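Local coordinates for protein beta-glucanase (Podospora anserina, PDB 4LE4) that probably hydrolyses beta-glucan chains as a fungal enzyme of glycoside hydrolase family 131, and is captured here with cellotriose, at residues A88-Q92 against S199-A203; S122-E126 against T196-S200. All blocks are in the same frame, centred on the assembly; numbering follows the deposited sequence.

The two contacts lie along one loop, residues 196-203, which leads from strand 188-195 of one sheet to strand 205-207 of the other sheet of the beta sandwich. Contact 2 sets the first half of this loop against residues 122-126, at the turn between strands 115-120 and 125-129; contact 1 sets the second half against residues 88-92, another inter-sheet connection. Their centres are about 11 Å apart, and about 15 Å (contact 2) and 16 Å (contact 1) from the centre of the chain. Ser199 and Ser200 belong to both. Contact 2 relies on an aromatic ring and bridging water, contact 1 on an asparagine amide; both are surface packing of the sandwich.

Contact 1 (A88-Q92 against S199-A203); sequences AAINQ and SSNGA
Two loops that connect the sheets of the sandwich meet here, each shaped by a turn: a type I beta turn from Ala89 to Gln92 brings Asn91 against an ST turn at Ser200, whose OG accepts a bond from Gly202 N (3.0 Å). Asn91 supplies the direct link, ND2 to Ser200 O at 2.6 Å, with an N-H...O angle of 148°. The oxygen lies in the plane of the Asn91 amide, whereas the donor stands well above the plane of the Ser200 carbonyl. With chi1 at 66°, CG sits between the backbone N and carbonyl carbon, and the amide is laid along the backbone of Gly202, with CG 3.7 Å from Gly202 CA. Gly202 has a positive phi and presents bare backbone to this amide. Beyond it, Ile90 touches Gly202 O with CD1, at 3.2 Å. A water bridges the loops, donating to Asn91 O (2.8 Å) and, weakly, to Ser200 O. Ser200 OG also bonds Asp204 OD1, just ahead of strand 205-207. On the 88-92 side, Ala88 and Ile90 pack on Leu4 of strand 2-6, and Ile90 O bonds Tyr97 OH from strand 94-102.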
loop_
_atom_site.group_PDB
_atom_site.type_symbol
_atom_site.label_atom_id
_atom_site.label_comp_id
_atom_site.label_asym_id
_atom_site.label_seq_id
_atom_site.Cartn_x
_atom_site.Cartn_y
_atom_site.Cartn_z
ATOM N N ALA A 88 14.886 7.539 8.915
ATOM C CA ALA A 88 14.085 7.627 10.126
ATOM C C ALA A 88 13.863 6.232 10.714
ATOM O O ALA A 88 13.847 5.247 9.981
ATOM C CB ALA A 88 12.745 8.309 9.812
ATOM N N ALA A 89 13.689 6.159 12.030
ATOM C CA ALA A 89 13.477 4.893 12.735
ATOM C C ALA A 89 12.016 4.412 12.609
ATOM O O ALA A 89 11.266 4.341 13.591
ATOM C CB ALA A 89 13.851 5.055 14.224
ATOM N N ILE A 90 11.623 4.076 11.390
ATOM C CA ILE A 90 10.264 3.633 11.145
ATOM C C ILE A 90 9.969 2.201 11.559
ATOM O O ILE A 90 8.821 1.764 11.461
ATOM C CB ILE A 90 9.925 3.811 9.668
ATOM C CG1 ILE A 90 10.859 2.950 8.824
ATOM C CG2 ILE A 90 10.085 5.294 9.277
ATOM C CD1 ILE A 90 10.372 2.806 7.382
ATOM N N ASN A 91 10.984 1.472 12.030
ATOM C CA ASN A 91 10.803 0.083 12.454
ATOM C C ASN A 91 11.179 -0.154 13.909
ATOM O O ASN A 91 11.581 -1.259 14.290
ATOM C CB ASN A 91 11.615 -0.867 11.570
ATOM C CG ASN A 91 13.122 -0.667 11.712
ATOM O OD1 ASN A 91 13.603 0.451 11.922
ATOM N ND2 ASN A 91 13.873 -1.758 11.577
ATOM N N GLN A 92 11.030 0.879 14.722
ATOM C CA GLN A 92 11.339 0.773 16.137
ATOM C C GLN A 92 10.242 1.436 16.963
ATOM O O GLN A 92 9.740 2.516 16.619
ATOM C CB GLN A 92 12.669 1.455 16.448
ATOM C CG GLN A 92 13.866 0.906 15.705
ATOM C CD GLN A 92 14.190 -0.560 16.032
ATOM O OE1 GLN A 92 13.861 -1.070 17.104
ATOM N NE2 GLN A 92 14.864 -1.234 15.098
ATOM N N SER A 199 9.468 -8.317 12.486
ATOM C CA SER A 199 10.910 -8.230 12.294
ATOM C C SER A 199 11.035 -7.421 11.024
ATOM O O SER A 199 10.449 -7.769 10.002
ATOM C CB SER A 199 11.511 -9.632 12.117
ATOM O OG SER A 199 12.935 -9.625 12.182
ATOM N N SER A 200 11.766 -6.319 11.095
ATOM C CA SER A 200 11.920 -5.459 9.931
ATOM C C SER A 200 13.194 -4.669 10.040
ATOM O O SER A 200 13.626 -4.353 11.144
ATOM C CB SER A 200 10.734 -4.492 9.844
ATOM O OG SER A 200 10.942 -3.483 8.868
ATOM N N ASN A 201 13.797 -4.354 8.895
ATOM C CA ASN A 201 15.019 -3.540 8.868
ATOM C C ASN A 201 14.654 -2.088 8.565
ATOM O O ASN A 201 15.531 -1.228 8.521
ATOM C CB ASN A 201 15.945 -3.951 7.752
ATOM C CG ASN A 201 15.629 -3.205 6.473
ATOM O OD1 ASN A 201 16.387 -2.339 6.037
ATOM N ND2 ASN A 201 14.482 -3.512 5.887
ATOM N N GLY A 202 13.381 -1.817 8.301
ATOM C CA GLY A 202 12.988 -0.444 8.003
ATOM C C GLY A 202 13.070 -0.094 6.530
ATOM O O GLY A 202 12.611 0.967 6.129
ATOM N N ALA A 203 13.683 -0.961 5.725
ATOM C CA ALA A 203 13.780 -0.748 4.282
ATOM C C ALA A 203 13.114 -1.974 3.699
ATOM O O ALA A 203 13.708 -2.698 2.910
ATOM C CB ALA A 203 15.219 -0.686 3.842
HETATM O O HOH W 1 12.193 -4.041 14.289
#

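Contact 2 (S122-E126 against T196-S200); sequences SHFTE and TSTSS
Aromatic packing dominates, with Phe124 meeting the backbone and side chain of Thr198 over one face of its ring. Thr198 CA makes a CH-pi contact, 4.2 Å from the ring centroid and only 12° off the normal, while OG1 of the same residue overlies the rim, 3.4 Å from Phe124 CZ. The contact buries this hydroxyl, which has no hydrogen-bonding partner in the model. Phe124 CG is turned in over its own backbone (chi1 70°), which directs the ring to the 196-200 loop. At the base of the side chain, Phe124 CB packs 3.2 Å from Ser197 O and 3.9 Å from Thr196 CG2, and the Phe124 and Thr196 side chains run at about a right angle to each other.

Phe124 stands at the end of the turn joining strands 115-120 and 125-129, an antiparallel hairpin of one sheet; its ring also stacks with Phe120 and rests on Ile169 and Phe171, and Thr198 touches the last two as well.

Polar contacts between the segments run through water. One water accepts from Ser122 OG (2.6 Å) and from Ser199 N (2.8 Å) and donates to Ser197 O (2.9 Å), gripping the loop at two backbone atoms. A second water donates to Ser199 O (2.8 Å) and accepts a weak bond from Ser122 N. Within the turn, Ser122 OG lies at the edge of the Phe124 ring, in its plane, and takes a weak bond from Phe124 N.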
loop_
_atom_site.group_PDB
_atom_site.type_symbol
_atom_site.label_atom_id
_atom_site.label_comp_id
_atom_site.label_asym_id
_atom_site.label_seq_id
_atom_site.Cartn_x
_atom_site.Cartn_y
_atom_site.Cartn_z
ATOM N N SER A 122 8.548 -9.667 5.269
ATOM C CA SER A 122 8.304 -10.940 5.976
ATOM C C SER A 122 6.808 -11.262 5.973
ATOM O O SER A 122 6.357 -12.296 6.490
ATOM C CB SER A 122 8.766 -10.773 7.419
ATOM O OG SER A 122 7.912 -9.866 8.064
ATOM N N HIS A 123 6.028 -10.353 5.402
ATOM C CA HIS A 123 4.577 -10.480 5.356
ATOM C C HIS A 123 3.907 -10.607 6.733
ATOM O O HIS A 123 2.843 -11.207 6.852
ATOM C CB HIS A 123 4.155 -11.642 4.417
ATOM C CG HIS A 123 4.548 -11.422 2.981
ATOM N ND1 HIS A 123 5.819 -11.661 2.499
ATOM C CD2 HIS A 123 3.828 -10.971 1.925
ATOM C CE1 HIS A 123 5.865 -11.371 1.206
ATOM N NE2 HIS A 123 4.670 -10.949 0.840
ATOM N N PHE A 124 4.481 -9.972 7.758
ATOM C CA PHE A 124 3.886 -10.088 9.090
ATOM C C PHE A 124 2.548 -9.398 9.097
ATOM O O PHE A 124 1.654 -9.771 9.862
ATOM C CB PHE A 124 4.823 -9.594 10.205
ATOM C CG PHE A 124 5.062 -8.108 10.242
ATOM C CD1 PHE A 124 4.135 -7.258 10.814
ATOM C CD2 PHE A 124 6.263 -7.583 9.797
ATOM C CE1 PHE A 124 4.400 -5.888 10.950
ATOM C CE2 PHE A 124 6.549 -6.217 9.928
ATOM C CZ PHE A 124 5.614 -5.369 10.506
ATOM N N THR A 125 2.412 -8.377 8.254
ATOM C CA THR A 125 1.092 -7.758 8.069
ATOM C C THR A 125 1.017 -7.232 6.613
ATOM O O THR A 125 2.043 -7.004 5.982
ATOM C CB THR A 125 0.765 -6.649 9.085
ATOM O OG1 THR A 125 -0.645 -6.391 9.032
ATOM C CG2 THR A 125 1.547 -5.352 8.783
ATOM N N GLU A 126 -0.194 -7.106 6.088
ATOM C CA GLU A 126 -0.402 -6.681 4.694
ATOM C C GLU A 126 -1.904 -6.722 4.437
ATOM O O GLU A 126 -2.682 -7.163 5.306
ATOM C CB GLU A 126 0.248 -7.721 3.773
ATOM C CG GLU A 126 -0.426 -9.141 3.878
ATOM C CD GLU A 126 0.436 -10.284 3.336
ATOM O OE1 GLU A 126 1.085 -10.074 2.303
ATOM O OE2 GLU A 126 0.448 -11.415 3.919
ATOM N N THR A 196 2.416 -11.012 16.592
ATOM C CA THR A 196 3.032 -11.706 15.471
ATOM C C THR A 196 4.508 -11.350 15.492
ATOM O O THR A 196 4.907 -10.463 16.227
ATOM C CB THR A 196 2.407 -11.278 14.087
ATOM O OG1 THR A 196 2.714 -12.266 13.089
ATOM C CG2 THR A 196 2.958 -9.950 13.624
ATOM N N SER A 197 5.320 -12.040 14.695
ATOM C CA SER A 197 6.756 -11.735 14.616
ATOM C C SER A 197 6.919 -10.484 13.777
ATOM O O SER A 197 6.758 -10.523 12.550
ATOM C CB SER A 197 7.545 -12.852 13.922
ATOM O OG SER A 197 7.654 -13.998 14.736
ATOM N N THR A 198 7.229 -9.380 14.436
ATOM C CA THR A 198 7.413 -8.142 13.739
ATOM C C THR A 198 8.924 -7.998 13.642
ATOM O O THR A 198 9.602 -7.688 14.620
ATOM C CB THR A 198 6.750 -7.001 14.531
ATOM O OG1 THR A 198 6.614 -5.864 13.683
ATOM C CG2 THR A 198 7.546 -6.632 15.750
ATOM N N SER A 199 9.468 -8.317 12.486
ATOM C CA SER A 199 10.910 -8.230 12.294
ATOM C C SER A 199 11.035 -7.421 11.024
ATOM O O SER A 199 10.449 -7.769 10.002
ATOM C CB SER A 199 11.511 -9.632 12.117
ATOM O OG SER A 199 12.935 -9.625 12.182
ATOM N N SER A 200 11.766 -6.319 11.095
ATOM C CA SER A 200 11.920 -5.459 9.931
ATOM C C SER A 200 13.194 -4.669 10.040
ATOM O O SER A 200 13.626 -4.353 11.144
ATOM C CB SER A 200 10.734 -4.492 9.844
ATOM O OG SER A 200 10.942 -3.483 8.868
HETATM O O HOH W 2 10.186 -7.478 7.218
HETATM O O HOH W 3 8.780 -10.094 10.461
#